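Local coordinates for protein pectate lyase (Bacillus subtilis, PDB 5AMV) that catalyses calcium-dependent eliminative cleavage of polygalacturonate, releasing oligosaccharides with an unsaturated residue at the non-reducing end, at residues S43-E48 with K54-K59; P81-D86 with A111-N116; D246-F251 with N271-I276; Y308-G313 with I318-N323. One frame throughout, in Å; residues are numbered along the deposited sequence. Where two conformers were deposited one is given.

Contact 1. Residues S43-E48 with K54-K59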
loop_
_atom_site.group_PDB
_atom_site.type_symbol
_atom_site.label_atom_id
_atom_site.label_comp_id
_atom_site.label_asym_id
_atom_site.label_seq_id
_atom_site.Cartn_x
_atom_site.Cartn_y
_atom_site.Cartn_z
ATOM N N SER A 43 -9.439 21.426 2.028
ATOM C CA SER A 43 -9.924 22.510 1.169
ATOM C C SER A 43 -9.610 22.304 -0.321
ATOM O O SER A 43 -10.507 22.428 -1.187
ATOM C CB SER A 43 -9.323 23.830 1.639
ATOM O OG SER A 43 -9.803 24.149 2.931
ATOM N N ALA A 44 -8.342 22.008 -0.629
ATOM C CA ALA A 44 -7.910 21.807 -2.040
ATOM C C ALA A 44 -8.612 20.608 -2.688
ATOM O O ALA A 44 -9.018 20.684 -3.866
ATOM C CB ALA A 44 -6.358 21.655 -2.175
ATOM N N LEU A 45 -8.741 19.503 -1.953
ATOM C CA LEU A 45 -9.421 18.316 -2.499
ATOM C C LEU A 45 -10.915 18.558 -2.763
ATOM O O LEU A 45 -11.474 18.104 -3.766
ATOM C CB LEU A 45 -9.269 17.083 -1.575
ATOM C CG LEU A 45 -7.855 16.592 -1.310
ATOM C CD1 LEU A 45 -7.856 15.574 -0.136
ATOM C CD2 LEU A 45 -7.206 15.987 -2.601
ATOM N N GLY A 46 -11.572 19.251 -1.839
ATOM C CA GLY A 46 -13.025 19.407 -1.934
ATOM C C GLY A 46 -13.758 18.071 -1.858
ATOM O O GLY A 46 -13.263 17.086 -1.285
ATOM N N LYS A 47 -14.953 18.030 -2.449
ATOM C CA LYS A 47 -15.829 16.860 -2.337
ATOM C C LYS A 47 -15.262 15.686 -3.125
ATOM O O LYS A 47 -14.520 15.905 -4.086
ATOM C CB LYS A 47 -17.228 17.185 -2.864
ATOM C CG LYS A 47 -18.035 18.157 -2.007
ATOM C CD LYS A 47 -19.296 18.550 -2.751
ATOM C CE LYS A 47 -20.170 19.449 -1.898
ATOM N NZ LYS A 47 -20.871 20.431 -2.778
ATOM N N GLU A 48 -15.600 14.455 -2.710
ATOM C CA GLU A 48 -15.098 13.255 -3.360
ATOM C C GLU A 48 -15.480 13.240 -4.849
ATOM O O GLU A 48 -14.861 12.536 -5.646
ATOM C CB GLU A 48 -15.557 11.977 -2.625
ATOM C CG GLU A 48 -17.044 11.618 -2.738
ATOM C CD GLU A 48 -17.383 10.310 -2.015
ATOM O OE1 GLU A 48 -17.592 10.328 -0.790
ATOM O OE2 GLU A 48 -17.460 9.257 -2.681
ATOM N N LYS A 54 -7.127 19.411 -11.061
ATOM C CA LYS A 54 -6.428 20.154 -10.008
ATOM C C LYS A 54 -5.016 19.633 -9.712
ATOM O O LYS A 54 -4.758 18.436 -9.811
ATOM C CB LYS A 54 -7.273 20.125 -8.729
ATOM C CG LYS A 54 -7.324 18.737 -8.080
ATOM C CD LYS A 54 -8.445 18.526 -7.090
ATOM C CE LYS A 54 -9.792 18.363 -7.774
ATOM N NZ LYS A 54 -9.826 17.217 -8.800
ATOM N N ILE A 55 -4.106 20.533 -9.344
ATOM C CA ILE A 55 -2.772 20.164 -8.944
ATOM C C ILE A 55 -2.618 20.639 -7.512
ATOM O O ILE A 55 -2.970 21.786 -7.187
ATOM C CB ILE A 55 -1.715 20.812 -9.857
ATOM C CG1 ILE A 55 -1.863 20.265 -11.271
ATOM C CG2 ILE A 55 -0.266 20.540 -9.342
ATOM C CD1 ILE A 55 -1.182 21.063 -12.336
ATOM N N ILE A 56 -2.081 19.766 -6.668
ATOM C CA ILE A 56 -1.898 20.070 -5.251
ATOM C C ILE A 56 -0.472 19.768 -4.890
ATOM O O ILE A 56 -0.064 18.608 -4.960
ATOM C CB ILE A 56 -2.829 19.206 -4.372
ATOM C CG1 ILE A 56 -4.292 19.521 -4.677
ATOM C CG2 ILE A 56 -2.517 19.406 -2.848
ATOM C CD1 ILE A 56 -5.285 18.541 -4.036
ATOM N N TYR A 57 0.278 20.817 -4.503
ATOM C CA TYR A 57 1.643 20.688 -4.016
ATOM C C TYR A 57 1.624 20.517 -2.500
ATOM O O TYR A 57 1.028 21.339 -1.817
ATOM C CB TYR A 57 2.480 21.957 -4.324
ATOM C CG TYR A 57 2.793 22.044 -5.793
ATOM C CD1 TYR A 57 3.799 21.245 -6.349
ATOM C CD2 TYR A 57 2.051 22.882 -6.640
ATOM C CE1 TYR A 57 4.087 21.299 -7.743
ATOM C CE2 TYR A 57 2.342 22.950 -7.994
ATOM C CZ TYR A 57 3.346 22.154 -8.536
ATOM O OH TYR A 57 3.569 22.246 -9.896
ATOM N N ILE A 58 2.295 19.490 -1.988
ATOM C CA ILE A 58 2.443 19.332 -0.539
ATOM C C ILE A 58 3.726 20.014 -0.104
ATOM O O ILE A 58 4.840 19.647 -0.552
ATOM C CB ILE A 58 2.395 17.832 -0.096
ATOM C CG1 ILE A 58 1.018 17.300 -0.548
ATOM C CG2 ILE A 58 2.722 17.690 1.437
ATOM C CD1 ILE A 58 0.366 16.238 0.292
ATOM N N LYS A 59 3.564 21.008 0.771
ATOM C CA LYS A 59 4.693 21.742 1.297
ATOM C C LYS A 59 4.990 21.344 2.754
ATOM O O LYS A 59 4.174 21.631 3.668
ATOM C CB LYS A 59 4.377 23.250 1.167
ATOM C CG LYS A 59 5.415 24.144 1.755
ATOM C CD LYS A 59 5.053 25.614 1.550
ATOM C CE LYS A 59 6.234 26.466 1.984
ATOM N NZ LYS A 59 5.826 27.916 1.963
#
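The apolar part of this contact converges on one methyl group, CD1 of Ile56. It touches CD2 of Leu45 at 3.5 Å and CB of Ala44 at 3.8 Å, so two successive residues of the helix meet the same branch end. Ala44 also rests on the branch one carbon back, with its CB 3.9 Å from CG1 of Ile56. The side chains of Leu45 and Ile56 cross at about a right angle. CB of Leu45 points away from the strand, and only the end of the side chain reaches back to it. In Ile56, CG1 lies anti to the carbonyl carbon (chi1 -63°), and the extended second torsion (170°) carries CD1 on to the helix.

This is the N-terminal end of the right-handed parallel beta-helix of the pectate lyases, where helix 38-45 connects strand 32-35 to its parallel neighbour 54-58 and lies across the end of the coil. Val35 also touches both Ala44 and Ile56, and Ile131 of strand 129-133, the parallel neighbour of 54-58, meets Leu45.

The other kind of contact is aliphatic carbon against backbone oxygen: CD of Lys54 passes the carbonyl O of Ala44 at 3.9 Å. The lysine chain bends at chi3 and chi4, and its NZ is held beyond the two segments by hydrogen bonds to Thr52 O, Asn50 O and Thr129 OG1. Asn50 ND2 in turn bonds to the carbonyl O of Leu45.

Contact 2. Residues P81-D86 with A111-N116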
loop_
_atom_site.group_PDB
_atom_site.type_symbol
_atom_site.label_atom_id
_atom_site.label_comp_id
_atom_site.label_asym_id
_atom_site.label_seq_id
_atom_site.Cartn_x
_atom_site.Cartn_y
_atom_site.Cartn_z
ATOM N N PRO A 81 -16.123 7.650 25.082
ATOM C CA PRO A 81 -16.168 7.618 26.556
ATOM C C PRO A 81 -16.349 6.234 27.182
ATOM O O PRO A 81 -15.917 6.001 28.339
ATOM C CB PRO A 81 -17.398 8.494 26.885
ATOM C CG PRO A 81 -17.413 9.471 25.763
ATOM C CD PRO A 81 -16.951 8.732 24.512
ATOM N N GLU A 82 -17.036 5.335 26.464
ATOM C CA GLU A 82 -17.305 4.010 27.011
ATOM C C GLU A 82 -16.249 2.954 26.685
ATOM O O GLU A 82 -16.296 1.855 27.209
ATOM C CB GLU A 82 -18.646 3.500 26.516
ATOM C CG GLU A 82 -19.853 4.258 27.122
ATOM C CD GLU A 82 -21.150 3.850 26.445
ATOM O OE1 GLU A 82 -21.598 2.664 26.563
ATOM O OE2 GLU A 82 -21.709 4.704 25.747
ATOM N N TYR A 83 -15.325 3.273 25.795
ATOM C CA TYR A 83 -14.339 2.265 25.408
ATOM C C TYR A 83 -13.184 2.206 26.399
ATOM O O TYR A 83 -12.706 3.246 26.859
ATOM C CB TYR A 83 -13.800 2.595 24.029
ATOM C CG TYR A 83 -12.632 1.710 23.609
ATOM C CD1 TYR A 83 -12.845 0.403 23.135
ATOM C CD2 TYR A 83 -11.342 2.202 23.667
ATOM C CE1 TYR A 83 -11.751 -0.382 22.732
ATOM C CE2 TYR A 83 -10.253 1.456 23.248
ATOM C CZ TYR A 83 -10.464 0.169 22.785
ATOM O OH TYR A 83 -9.370 -0.574 22.361
ATOM N N ASP A 84 -12.771 0.975 26.740
ATOM C CA ASP A 84 -11.596 0.760 27.564
ATOM C C ASP A 84 -10.967 -0.539 27.116
ATOM O O ASP A 84 -11.633 -1.594 27.037
ATOM C CB ASP A 84 -11.979 0.677 29.030
ATOM C CG ASP A 84 -10.782 0.421 29.935
ATOM O OD1 ASP A 84 -10.050 1.391 30.218
ATOM O OD2 ASP A 84 -10.609 -0.743 30.366
ATOM N N LEU A 85 -9.692 -0.448 26.738
ATOM C CA LEU A 85 -8.985 -1.627 26.186
ATOM C C LEU A 85 -9.063 -2.828 27.150
ATOM O O LEU A 85 -9.349 -3.944 26.726
ATOM C CB LEU A 85 -7.534 -1.312 25.800
ATOM C CG LEU A 85 -6.695 -2.469 25.253
ATOM C CD1 LEU A 85 -7.349 -3.154 23.998
ATOM C CD2 LEU A 85 -5.230 -2.038 24.982
ATOM N N ASP A 86 -8.817 -2.612 28.441
ATOM C CA ASP A 86 -8.907 -3.719 29.389
ATOM C C ASP A 86 -10.299 -4.349 29.399
ATOM O O ASP A 86 -10.401 -5.573 29.363
ATOM C CB ASP A 86 -8.417 -3.297 30.791
ATOM C CG ASP A 86 -6.878 -3.222 30.867
ATOM O OD1 ASP A 86 -6.209 -4.169 30.384
ATOM O OD2 ASP A 86 -6.323 -2.216 31.369
ATOM N N ALA A 111 -15.667 0.694 17.822
ATOM C CA ALA A 111 -15.992 1.121 16.462
ATOM C C ALA A 111 -16.205 2.643 16.405
ATOM O O ALA A 111 -15.736 3.297 15.480
ATOM C CB ALA A 111 -17.235 0.368 15.931
ATOM N N ARG A 112 -16.913 3.186 17.397
ATOM C CA ARG A 112 -17.098 4.655 17.461
ATOM C C ARG A 112 -15.764 5.376 17.567
ATOM O O ARG A 112 -15.545 6.430 16.899
ATOM C CB ARG A 112 -18.057 5.059 18.604
ATOM C CG ARG A 112 -19.499 4.628 18.300
ATOM C CD ARG A 112 -20.500 5.203 19.343
ATOM N NE ARG A 112 -20.192 4.886 20.744
ATOM C CZ ARG A 112 -20.679 3.847 21.425
ATOM N NH1 ARG A 112 -21.502 2.979 20.838
ATOM N NH2 ARG A 112 -20.297 3.667 22.696
ATOM N N SER A 113 -14.878 4.835 18.409
ATOM C CA SER A 113 -13.556 5.406 18.573
ATOM C C SER A 113 -12.796 5.432 17.233
ATOM O O SER A 113 -12.217 6.463 16.844
ATOM C CB SER A 113 -12.755 4.568 19.585
ATOM O OG SER A 113 -13.502 4.511 20.810
ATOM N N GLN A 114 -12.810 4.291 16.556
ATOM C CA GLN A 114 -12.178 4.158 15.249
ATOM C C GLN A 114 -12.758 5.164 14.245
ATOM O O GLN A 114 -12.026 5.793 13.467
ATOM C CB GLN A 114 -12.357 2.712 14.772
ATOM C CG GLN A 114 -11.446 2.382 13.638
ATOM C CD GLN A 114 -11.509 0.949 13.268
ATOM O OE1 GLN A 114 -12.600 0.350 13.164
ATOM N NE2 GLN A 114 -10.323 0.358 13.075
ATOM N N LYS A 115 -14.082 5.338 14.274
ATOM C CA LYS A 115 -14.686 6.253 13.316
ATOM C C LYS A 115 -14.290 7.705 13.609
ATOM O O LYS A 115 -14.107 8.493 12.703
ATOM C CB LYS A 115 -16.201 6.039 13.266
ATOM C CG LYS A 115 -16.572 4.728 12.527
ATOM C CD LYS A 115 -18.031 4.357 12.776
ATOM C CE LYS A 115 -18.465 3.133 11.975
ATOM N NZ LYS A 115 -18.527 1.882 12.787
ATOM N N ASN A 116 -14.088 8.043 14.870
ATOM C CA ASN A 116 -13.617 9.404 15.209
ATOM C C ASN A 116 -12.229 9.666 14.577
ATOM O O ASN A 116 -11.967 10.723 14.033
ATOM C CB ASN A 116 -13.505 9.503 16.727
ATOM C CG ASN A 116 -14.864 9.481 17.420
ATOM O OD1 ASN A 116 -15.892 9.793 16.809
ATOM N ND2 ASN A 116 -14.864 9.177 18.706
HETATM O O HOH W 1 -20.641 1.213 24.389
#
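The carboxylate of Glu82 and the guanidinium of Arg112 meet obliquely, their planes 36° apart, joined by a long salt bridge of 3.5 Å from Glu82 OE2 to Arg112 NH2. The arginine chain bends at chi3 (-55°) on its way to Glu82. A water sits at the guanidinium edge, in its plane. That water accepts from Arg112 NH2 at 3.0 Å and donates to Glu82 OE1 at 2.8 Å, so NH2 meets OE2 directly and OE1 through the water. On one face of the Tyr83 ring, towards the rim, lies the backbone N of Leu85, 4.0 Å above the plane. Ser113 OG approaches the same residue obliquely, nearest to Tyr83 CB at 3.8 Å. This serine hydroxyl is bonded to Ala109 O and Asp80 N, and Arg112 NE forms a salt bridge with Asp80 OD1, so Asp80 ties the loop to the helix a second time.

The site is peripheral, away from the calcium and substrate sites. The loop leading into helix 85-92 is laid along helix 105-121: Tyr83 packs on Gln106, Ala109 and Arg110 of that helix, Glu82 touches Thr105, and Asp84 caps the start of helix 85-92 through Lys87 N.

Contact 3. Residues D246-F251 with N271-I276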
loop_
_atom_site.group_PDB
_atom_site.type_symbol
_atom_site.label_atom_id
_atom_site.label_comp_id
_atom_site.label_asym_id
_atom_site.label_seq_id
_atom_site.Cartn_x
_atom_site.Cartn_y
_atom_site.Cartn_z
ATOM N N ASP A 246 5.258 -4.116 7.843
ATOM C CA ASP A 246 4.901 -5.527 7.747
ATOM C C ASP A 246 4.225 -5.866 6.410
ATOM O O ASP A 246 4.888 -6.363 5.513
ATOM C CB ASP A 246 4.088 -5.876 9.015
ATOM C CG ASP A 246 3.697 -7.355 9.103
ATOM O OD1 ASP A 246 3.917 -8.134 8.180
ATOM O OD2 ASP A 246 3.057 -7.677 10.129
ATOM N N LYS A 247 2.940 -5.523 6.241
ATOM C CA LYS A 247 2.178 -5.887 5.025
ATOM C C LYS A 247 2.146 -4.755 4.008
ATOM O O LYS A 247 1.440 -3.752 4.181
ATOM C CB LYS A 247 0.769 -6.254 5.448
ATOM C CG LYS A 247 0.778 -7.542 6.323
ATOM C CD LYS A 247 -0.614 -7.941 6.805
ATOM C CE LYS A 247 -0.991 -7.326 8.117
ATOM N NZ LYS A 247 -1.956 -8.273 8.818
ATOM N N SER A 248 2.922 -4.894 2.945
ATOM C CA SER A 248 3.073 -3.743 2.034
ATOM C C SER A 248 1.914 -3.455 1.097
ATOM O O SER A 248 1.377 -2.351 1.084
ATOM C CB SER A 248 4.297 -3.936 1.168
ATOM O OG SER A 248 4.397 -2.899 0.217
ATOM N N SER A 249 1.573 -4.432 0.257
ATOM C CA SER A 249 0.735 -4.187 -0.898
ATOM C C SER A 249 -0.162 -5.387 -1.125
ATOM O O SER A 249 0.313 -6.428 -1.580
ATOM C CB SER A 249 1.605 -3.951 -2.150
ATOM O OG SER A 249 2.435 -2.794 -1.986
ATOM N N ILE A 250 -1.452 -5.238 -0.820
ATOM C CA ILE A 250 -2.406 -6.331 -1.088
ATOM C C ILE A 250 -3.324 -5.888 -2.229
ATOM O O ILE A 250 -4.021 -4.835 -2.128
ATOM C CB ILE A 250 -3.209 -6.824 0.204
ATOM C CG1 ILE A 250 -4.190 -7.955 -0.183
ATOM C CG2 ILE A 250 -3.974 -5.744 0.824
ATOM C CD1 ILE A 250 -4.575 -8.915 1.000
ATOM N N PHE A 251 -3.382 -6.715 -3.268
ATOM C CA PHE A 251 -4.209 -6.393 -4.456
ATOM C C PHE A 251 -5.265 -7.477 -4.560
ATOM O O PHE A 251 -4.930 -8.629 -4.856
ATOM C CB PHE A 251 -3.381 -6.362 -5.763
ATOM C CG PHE A 251 -2.187 -5.423 -5.745
ATOM C CD1 PHE A 251 -2.148 -4.322 -4.915
ATOM C CD2 PHE A 251 -1.098 -5.659 -6.612
ATOM C CE1 PHE A 251 -1.063 -3.459 -4.940
ATOM C CE2 PHE A 251 -0.000 -4.766 -6.661
ATOM C CZ PHE A 251 0.023 -3.679 -5.806
ATOM N N ASN A 271 10.431 -0.421 -7.993
ATOM C CA ASN A 271 10.245 -0.190 -6.571
ATOM C C ASN A 271 11.277 -0.862 -5.691
ATOM O O ASN A 271 11.829 -1.924 -6.027
ATOM C CB ASN A 271 8.863 -0.638 -6.151
ATOM C CG ASN A 271 7.785 0.042 -6.949
ATOM O OD1 ASN A 271 7.528 1.253 -6.786
ATOM N ND2 ASN A 271 7.125 -0.726 -7.838
ATOM N N ARG A 272 11.541 -0.227 -4.548
ATOM C CA ARG A 272 12.457 -0.761 -3.553
ATOM C C ARG A 272 11.683 -1.190 -2.319
ATOM O O ARG A 272 10.844 -0.420 -1.856
ATOM C CB ARG A 272 13.469 0.336 -3.185
ATOM C CG ARG A 272 14.543 -0.124 -2.198
ATOM C CD ARG A 272 15.532 1.040 -1.953
ATOM N NE ARG A 272 16.601 0.579 -1.058
ATOM C CZ ARG A 272 17.492 1.390 -0.493
ATOM N NH1 ARG A 272 17.428 2.703 -0.721
ATOM N NH2 ARG A 272 18.444 0.893 0.277
ATOM N N TYR A 273 11.953 -2.407 -1.827
ATOM C CA TYR A 273 11.297 -2.934 -0.607
ATOM C C TYR A 273 12.406 -3.331 0.338
ATOM O O TYR A 273 13.103 -4.317 0.099
ATOM C CB TYR A 273 10.413 -4.166 -0.915
ATOM C CG TYR A 273 9.332 -3.920 -1.972
ATOM C CD1 TYR A 273 9.619 -4.009 -3.332
ATOM C CD2 TYR A 273 8.013 -3.611 -1.594
ATOM C CE1 TYR A 273 8.639 -3.786 -4.298
ATOM C CE2 TYR A 273 7.020 -3.441 -2.545
ATOM C CZ TYR A 273 7.350 -3.483 -3.884
ATOM O OH TYR A 273 6.420 -3.270 -4.865
ATOM N N LYS A 274 12.573 -2.569 1.415
ATOM C CA LYS A 274 13.659 -2.827 2.363
ATOM C C LYS A 274 13.061 -3.050 3.756
ATOM O O LYS A 274 12.273 -2.245 4.255
ATOM C CB LYS A 274 14.607 -1.650 2.410
ATOM C CG LYS A 274 15.745 -1.896 3.462
ATOM C CD LYS A 274 16.836 -0.871 3.336
ATOM C CE LYS A 274 17.890 -1.155 4.372
ATOM N NZ LYS A 274 19.112 -0.282 4.294
ATOM N N ASN A 275 13.363 -4.192 4.355
ATOM C CA ASN A 275 12.746 -4.521 5.651
ATOM C C ASN A 275 11.215 -4.425 5.589
ATOM O O ASN A 275 10.557 -3.828 6.442
ATOM C CB ASN A 275 13.344 -3.689 6.799
ATOM C CG ASN A 275 14.822 -3.839 6.898
ATOM O OD1 ASN A 275 15.357 -4.930 6.716
ATOM N ND2 ASN A 275 15.495 -2.766 7.299
ATOM N N ILE A 276 10.692 -5.103 4.562
ATOM C CA ILE A 276 9.288 -5.350 4.399
ATOM C C ILE A 276 9.075 -6.835 4.681
ATOM O O ILE A 276 9.837 -7.699 4.224
ATOM C CB ILE A 276 8.874 -5.022 2.955
ATOM C CG1 ILE A 276 9.042 -3.503 2.648
ATOM C CG2 ILE A 276 7.388 -5.451 2.677
ATOM C CD1 ILE A 276 8.159 -2.605 3.592
HETATM O O HOH W 2 3.895 -2.385 -4.319
#
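Tyr273 is the first residue of 271-276 to touch the other segment, and it does so with the edge of its ring. Ser248 OG lies near the ring plane, 3.8 Å from CE2 of Tyr273, a van der Waals approach and no hydrogen bond. With OG opposite the backbone N (chi1 175°), the serine hydroxyl is set at that edge, and its hydrogen-bond partner is Gln225 OE1. A water, also at the ring edge and in its plane, joins the segments further out: it is 2.7 Å from Tyr273 OH and 2.8 Å from Ser249 OG. The rings of Tyr242 and Tyr295, on the neighbouring strands, meet Tyr273 with their planes nearly parallel to its own.

Such files of like residues, coil above coil, are a hallmark of the parallel beta-helix. Two residues earlier, Asn271 belongs to another, the asparagine ladder at a turn: its OD1 takes the N-H of Asn240, while its own N-H goes to Asn293 OD1.

After Lys274 the chain turns a corner at Asn275, which has positive phi and psi, and enters the next strand at Ile276. There CG2 of Ile276 packs at 3.8 Å on CB of Ser248. The same Ile276 CG2 is 3.9 Å from the carbonyl O of Asp246. CB of Asp246 points away from 271-276, and its carboxylate has other partners, Gln278 NE2 for OD1 and Lys218 in a salt bridge with OD2. The Asp246 side chain lies about 5 Å from a bound galacturonate, and that of Ser248 about 5 Å from that of Arg279, the inferred active-site residue; Ile250 N bonds to OD1 of the calcium ligand Asp227.

Contact 4. Residues Y308-G313 with I318-N323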
loop_
_atom_site.group_PDB
_atom_site.type_symbol
_atom_site.label_atom_id
_atom_site.label_comp_id
_atom_site.label_asym_id
_atom_site.label_seq_id
_atom_site.Cartn_x
_atom_site.Cartn_y
_atom_site.Cartn_z
ATOM N N TYR A 308 8.149 -13.212 2.925
ATOM C CA TYR A 308 8.090 -13.517 1.498
ATOM C C TYR A 308 7.931 -12.241 0.695
ATOM O O TYR A 308 7.517 -11.223 1.262
ATOM C CB TYR A 308 6.971 -14.517 1.175
ATOM C CG TYR A 308 5.540 -13.973 1.291
ATOM C CD1 TYR A 308 4.950 -13.312 0.206
ATOM C CD2 TYR A 308 4.770 -14.140 2.489
ATOM C CE1 TYR A 308 3.624 -12.798 0.304
ATOM C CE2 TYR A 308 3.446 -13.642 2.589
ATOM C CZ TYR A 308 2.887 -13.016 1.466
ATOM O OH TYR A 308 1.576 -12.553 1.500
ATOM N N ALA A 309 8.247 -12.297 -0.608
ATOM C CA ALA A 309 8.023 -11.162 -1.492
ATOM C C ALA A 309 6.661 -11.246 -2.187
ATOM O O ALA A 309 5.747 -10.460 -1.888
ATOM C CB ALA A 309 9.163 -11.062 -2.540
ATOM N N TRP A 310 6.494 -12.227 -3.083
ATOM C CA TRP A 310 5.249 -12.335 -3.874
ATOM C C TRP A 310 4.257 -13.301 -3.252
ATOM O O TRP A 310 4.617 -14.414 -2.885
ATOM C CB TRP A 310 5.513 -12.723 -5.344
ATOM C CG TRP A 310 6.531 -11.885 -5.961
ATOM C CD1 TRP A 310 6.762 -10.532 -5.720
ATOM C CD2 TRP A 310 7.520 -12.296 -6.927
ATOM N NE1 TRP A 310 7.848 -10.105 -6.460
ATOM C CE2 TRP A 310 8.324 -11.150 -7.212
ATOM C CE3 TRP A 310 7.822 -13.527 -7.560
ATOM C CZ2 TRP A 310 9.399 -11.185 -8.107
ATOM C CZ3 TRP A 310 8.915 -13.547 -8.474
ATOM C CH2 TRP A 310 9.686 -12.386 -8.716
ATOM N N GLY A 311 3.003 -12.880 -3.126
ATOM C CA GLY A 311 1.999 -13.762 -2.508
ATOM C C GLY A 311 1.105 -14.238 -3.622
ATOM O O GLY A 311 0.394 -13.440 -4.250
ATOM N N ILE A 312 1.165 -15.546 -3.893
ATOM C CA ILE A 312 0.397 -16.136 -5.000
ATOM C C ILE A 312 -0.977 -16.525 -4.482
ATOM O O ILE A 312 -1.164 -17.636 -3.950
ATOM C CB ILE A 312 1.140 -17.377 -5.586
ATOM C CG1 ILE A 312 2.641 -17.092 -5.798
ATOM C CG2 ILE A 312 0.477 -17.829 -6.889
ATOM C CD1 ILE A 312 2.982 -15.790 -6.554
ATOM N N GLY A 313 -1.924 -15.593 -4.577
ATOM C CA GLY A 313 -3.293 -15.747 -4.041
ATOM C C GLY A 313 -4.207 -16.391 -5.081
ATOM O O GLY A 313 -3.791 -16.591 -6.228
ATOM N N ILE A 318 0.418 -13.129 -11.634
ATOM C CA ILE A 318 1.631 -12.303 -11.600
ATOM C C ILE A 318 2.576 -12.724 -12.725
ATOM O O ILE A 318 2.867 -13.938 -12.909
ATOM C CB ILE A 318 2.361 -12.428 -10.235
ATOM C CG1 ILE A 318 1.457 -11.914 -9.098
ATOM C CG2 ILE A 318 3.731 -11.732 -10.298
ATOM C CD1 ILE A 318 1.970 -12.242 -7.702
ATOM N N TYR A 319 3.031 -11.728 -13.476
ATOM C CA TYR A 319 4.006 -11.901 -14.524
ATOM C C TYR A 319 5.246 -11.091 -14.145
ATOM O O TYR A 319 5.252 -9.851 -14.195
ATOM C CB TYR A 319 3.393 -11.442 -15.853
ATOM C CG TYR A 319 4.136 -11.865 -17.094
ATOM C CD1 TYR A 319 5.295 -11.204 -17.491
ATOM C CD2 TYR A 319 3.658 -12.902 -17.877
ATOM C CE1 TYR A 319 6.035 -11.577 -18.660
ATOM C CE2 TYR A 319 4.340 -13.274 -19.040
ATOM C CZ TYR A 319 5.522 -12.614 -19.436
ATOM O OH TYR A 319 6.186 -12.987 -20.594
ATOM N N ALA A 320 6.293 -11.814 -13.740
ATOM C CA ALA A 320 7.445 -11.164 -13.134
ATOM C C ALA A 320 8.674 -11.252 -14.022
ATOM O O ALA A 320 8.970 -12.318 -14.584
ATOM C CB ALA A 320 7.717 -11.778 -11.746
ATOM N N GLN A 321 9.345 -10.117 -14.223
ATOM C CA GLN A 321 10.573 -10.103 -15.009
ATOM C C GLN A 321 11.684 -9.300 -14.342
ATOM O O GLN A 321 11.495 -8.148 -13.948
ATOM C CB GLN A 321 10.339 -9.469 -16.393
ATOM C CG GLN A 321 9.383 -10.249 -17.265
ATOM C CD GLN A 321 9.044 -9.495 -18.510
ATOM O OE1 GLN A 321 8.341 -8.484 -18.468
ATOM N NE2 GLN A 321 9.560 -9.967 -19.647
ATOM N N ASN A 322 12.877 -9.887 -14.321
ATOM C CA ASN A 322 14.075 -9.181 -13.914
ATOM C C ASN A 322 13.995 -8.451 -12.565
ATOM O O ASN A 322 14.335 -7.248 -12.471
ATOM C CB ASN A 322 14.602 -8.290 -15.036
ATOM C CG ASN A 322 15.074 -9.117 -16.250
ATOM O OD1 ASN A 322 14.899 -10.361 -16.267
ATOM N ND2 ASN A 322 15.716 -8.468 -17.202
ATOM N N ASN A 323 13.564 -9.197 -11.552
ATOM C CA ASN A 323 13.489 -8.701 -10.189
ATOM C C ASN A 323 14.636 -9.270 -9.393
ATOM O O ASN A 323 15.105 -10.378 -9.700
ATOM C CB ASN A 323 12.154 -9.130 -9.530
ATOM C CG ASN A 323 10.959 -8.507 -10.209
ATOM O OD1 ASN A 323 10.691 -7.329 -10.021
ATOM N ND2 ASN A 323 10.265 -9.270 -11.067
#
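Trp310 reaches across the interior of the parallel beta-helix and receives CB of Ala320 over one face of its six-membered ring, a CH-pi contact 4.0 Å from the centroid. CG anti to the carbonyl carbon (chi1 -50°) goes with this reach of the indole. Strands 310-312 and 318-321 belong to different faces of the coil, their axes 9.8 Å apart. At the rim of the indole, Asn323 CB lies in the ring plane, 3.7 Å from CZ2 of Trp310. The asparagine amide stands steeply to the indole, the two planes 74° apart, and Asn323 ND2 comes to 3.6 Å from that same CZ2. At the CB end of Trp310, CD1 of Ile318 lies 3.9 Å from CD1 of Ile312 and 4.0 Å from the carbonyl O of Gly311.

Trp310 NE1 hydrogen-bonds to Tyr295 OH. An alanine in place of Trp310 is likely to open a gap beneath the Ala320 methyl and leave Tyr295 OH without its indole partner.

Further out, Val290 and Ile336 touch Trp310. Asn323 is fixed in the asparagine ladder, OD1 taking the N-H of Asn293 while ND2 bonds to Val290 O. Glycine suits position 311, since a CB there would clash with Tyr308 OH.

From the N terminus the four contacts follow in series; none nests in or crosses another. Contact 1 closes a five-residue loop and joins the capping helix to an early strand of the beta-helix. Contact 2 closes a span of 24 residues, mostly helical, and ties together peripheral helices about 31 Å from contact 1, centre to centre. Contact 3 bridges a 19-residue excursion and brings two faces of the coil together near the calcium and substrate sites. Contact 4 spans four residues and also joins two faces of the coil, further along, its centre 12 Å from that of contact 3 and nearest atoms about 5 Å apart. Tyr295 bridges the two, meeting both Tyr273 and Trp310.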